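PDB 2YXG: 4-hydroxy-tetrahydrodipicolinate synthase from Methanocaldococcus jannaschii DSM 2661, which probably catalyses the condensation of pyruvate with aspartate beta-semialdehyde to 4-hydroxy-tetrahydrodipicolinate, a step of lysine biosynthesis. Local coordinates for residues A[157-163]-A[179-185]. Sequence-based numbering, arbitrary orientation.
Sequences ISAVKEA and ITVLSGN
Ile-179 lays its CD1 against CG2 of Val-160 at 3.5 Å, a tight carbon contact between two side chains that cross obliquely. A first torsion of 31° puts its CG1 between the backbone N and the carbonyl carbon, and the second, near 81°, sets CD1 against the valine, while CG2 rests on the carbonyl oxygens of Ile-157 and Ser-158. Val-147 of helix 144-153 touches both Val-160 and Ile-179. From here the backbones run as a parallel ladder: Val-160 N gives a bond to Thr-180 O and Val-160 O takes one from Leu-182 N at 2.7 Å, then Glu-162 N reaches Leu-182 O. These are neighbouring strands of the TIM barrel, joined by helix 168-177 in a beta-alpha-beta unit. On the face shared by Ala-159, Lys-161 and Leu-182, the lysine, predicted to form the Schiff base, extends fully towards Tyr-132, and its CG passes 3.6 Å from Gly-184 CA, where a side chain would clash with the backbone of 162-163. At the strand ends Glu-162 O accepts a hydrogen bond from Gly-184 N, which sits above the carbonyl plane. Asn-185 ND2 bonds Ala-163 O at 2.9 Å, with that oxygen nearly in the amide plane, and a water links ND2 to Glu-162 O. An alanine here is likely to leave Ala-163 O without this amide donor and the water with one partner fewer. Ser-183 OG donates to Asn-185 O at 2.8 Å, and both of these oxygens also bond to Thr-189 OG1.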
loop_
_atom_site.group_PDB
_atom_site.type_symbol
_atom_site.label_atom_id
_atom_site.label_comp_id
_atom_site.label_asym_id
_atom_site.label_seq_id
_atom_site.Cartn_x
_atom_site.Cartn_y
_atom_site.Cartn_z
ATOM N N ILE A 157 -9.057 -18.615 24.145
ATOM C CA ILE A 157 -8.592 -17.539 23.282
ATOM C C ILE A 157 -8.567 -16.244 24.113
ATOM O O ILE A 157 -9.588 -15.577 24.339
ATOM C CB ILE A 157 -9.444 -17.372 22.032
ATOM C CG1 ILE A 157 -9.394 -18.664 21.225
ATOM C CG2 ILE A 157 -8.933 -16.145 21.162
ATOM C CD1 ILE A 157 -8.246 -18.724 20.267
ATOM N N SER A 158 -7.365 -15.889 24.528
ATOM C CA SER A 158 -7.231 -14.993 25.657
ATOM C C SER A 158 -6.716 -13.598 25.289
ATOM O O SER A 158 -7.247 -12.598 25.786
ATOM C CB SER A 158 -6.375 -15.635 26.725
ATOM O OG SER A 158 -5.986 -14.623 27.637
ATOM N N ALA A 159 -5.726 -13.522 24.392
ATOM C CA ALA A 159 -5.173 -12.244 24.006
ATOM C C ALA A 159 -4.877 -12.182 22.514
ATOM O O ALA A 159 -4.894 -13.226 21.805
ATOM C CB ALA A 159 -3.936 -11.942 24.845
ATOM N N VAL A 160 -4.697 -10.949 22.031
ATOM C CA VAL A 160 -4.009 -10.685 20.755
ATOM C C VAL A 160 -2.723 -9.803 20.937
ATOM O O VAL A 160 -2.782 -8.702 21.506
ATOM C CB VAL A 160 -4.971 -9.938 19.781
ATOM C CG1 VAL A 160 -4.542 -10.132 18.306
ATOM C CG2 VAL A 160 -6.381 -10.412 19.997
ATOM N N LYS A 161 -1.594 -10.289 20.425
ATOM C CA LYS A 161 -0.425 -9.441 20.136
ATOM C C LYS A 161 -0.698 -8.747 18.808
ATOM O O LYS A 161 -0.688 -9.395 17.726
ATOM C CB LYS A 161 0.855 -10.274 20.067
ATOM C CG LYS A 161 2.128 -9.523 19.585
ATOM C CD LYS A 161 3.354 -10.513 19.410
ATOM C CE LYS A 161 4.655 -9.719 19.135
ATOM N NZ LYS A 161 5.812 -10.551 18.667
ATOM N N GLU A 162 -1.035 -7.450 18.904
ATOM C CA GLU A 162 -1.448 -6.680 17.712
ATOM C C GLU A 162 -0.306 -5.912 17.111
ATOM O O GLU A 162 0.112 -4.906 17.697
ATOM C CB GLU A 162 -2.654 -5.762 18.030
ATOM C CG GLU A 162 -3.314 -5.083 16.778
ATOM C CD GLU A 162 -3.621 -6.069 15.615
ATOM O OE1 GLU A 162 -4.777 -6.547 15.577
ATOM O OE2 GLU A 162 -2.729 -6.360 14.764
ATOM N N ALA A 163 0.256 -6.401 15.998
ATOM C CA ALA A 163 1.330 -5.625 15.288
ATOM C C ALA A 163 0.892 -4.800 14.071
ATOM O O ALA A 163 1.748 -4.239 13.385
ATOM C CB ALA A 163 2.519 -6.524 14.857
ATOM N N ILE A 179 -11.085 -9.602 24.318
ATOM C CA ILE A 179 -9.814 -10.249 24.523
ATOM C C ILE A 179 -8.940 -9.139 25.056
ATOM O O ILE A 179 -9.208 -7.970 24.814
ATOM C CB ILE A 179 -9.183 -10.814 23.203
ATOM C CG1 ILE A 179 -9.583 -9.979 22.000
ATOM C CG2 ILE A 179 -9.609 -12.234 22.948
ATOM C CD1 ILE A 179 -8.811 -8.759 21.809
ATOM N N THR A 180 -7.873 -9.522 25.748
ATOM C CA THR A 180 -6.799 -8.607 26.079
ATOM C C THR A 180 -5.991 -8.224 24.837
ATOM O O THR A 180 -5.613 -9.091 24.008
ATOM C CB THR A 180 -5.908 -9.260 27.086
ATOM O OG1 THR A 180 -6.716 -9.643 28.193
ATOM C CG2 THR A 180 -4.805 -8.329 27.550
ATOM N N VAL A 181 -5.766 -6.927 24.664
ATOM C CA VAL A 181 -4.841 -6.506 23.608
ATOM C C VAL A 181 -3.435 -6.323 24.163
ATOM O O VAL A 181 -3.274 -5.591 25.123
ATOM C CB VAL A 181 -5.321 -5.215 22.861
ATOM C CG1 VAL A 181 -4.244 -4.736 21.861
ATOM C CG2 VAL A 181 -6.702 -5.448 22.176
ATOM N N LEU A 182 -2.444 -7.011 23.578
ATOM C CA LEU A 182 -1.012 -6.709 23.807
ATOM C C LEU A 182 -0.400 -6.000 22.576
ATOM O O LEU A 182 -0.695 -6.337 21.420
ATOM C CB LEU A 182 -0.180 -7.965 24.132
ATOM C CG LEU A 182 -0.746 -8.805 25.306
ATOM C CD1 LEU A 182 -0.146 -10.222 25.386
ATOM C CD2 LEU A 182 -0.636 -8.055 26.659
ATOM N N SER A 183 0.440 -5.010 22.830
ATOM C CA SER A 183 1.151 -4.382 21.741
ATOM C C SER A 183 2.145 -5.311 21.082
ATOM O O SER A 183 2.967 -5.993 21.744
ATOM C CB SER A 183 1.859 -3.120 22.215
ATOM O OG SER A 183 2.594 -2.568 21.124
ATOM N N GLY A 184 2.078 -5.336 19.757
ATOM C CA GLY A 184 3.074 -6.059 18.981
ATOM C C GLY A 184 4.156 -5.174 18.439
ATOM O O GLY A 184 5.042 -5.677 17.707
ATOM N N ASN A 185 4.129 -3.889 18.801
ATOM C CA ASN A 185 5.115 -2.877 18.329
ATOM C C ASN A 185 5.614 -2.066 19.489
ATOM O O ASN A 185 4.843 -1.284 20.088
ATOM C CB ASN A 185 4.518 -1.891 17.303
ATOM C CG ASN A 185 4.387 -2.497 15.901
ATOM O OD1 ASN A 185 5.410 -2.834 15.251
ATOM N ND2 ASN A 185 3.139 -2.673 15.437
HETATM O O HOH W 1 0.308 -2.283 16.566
#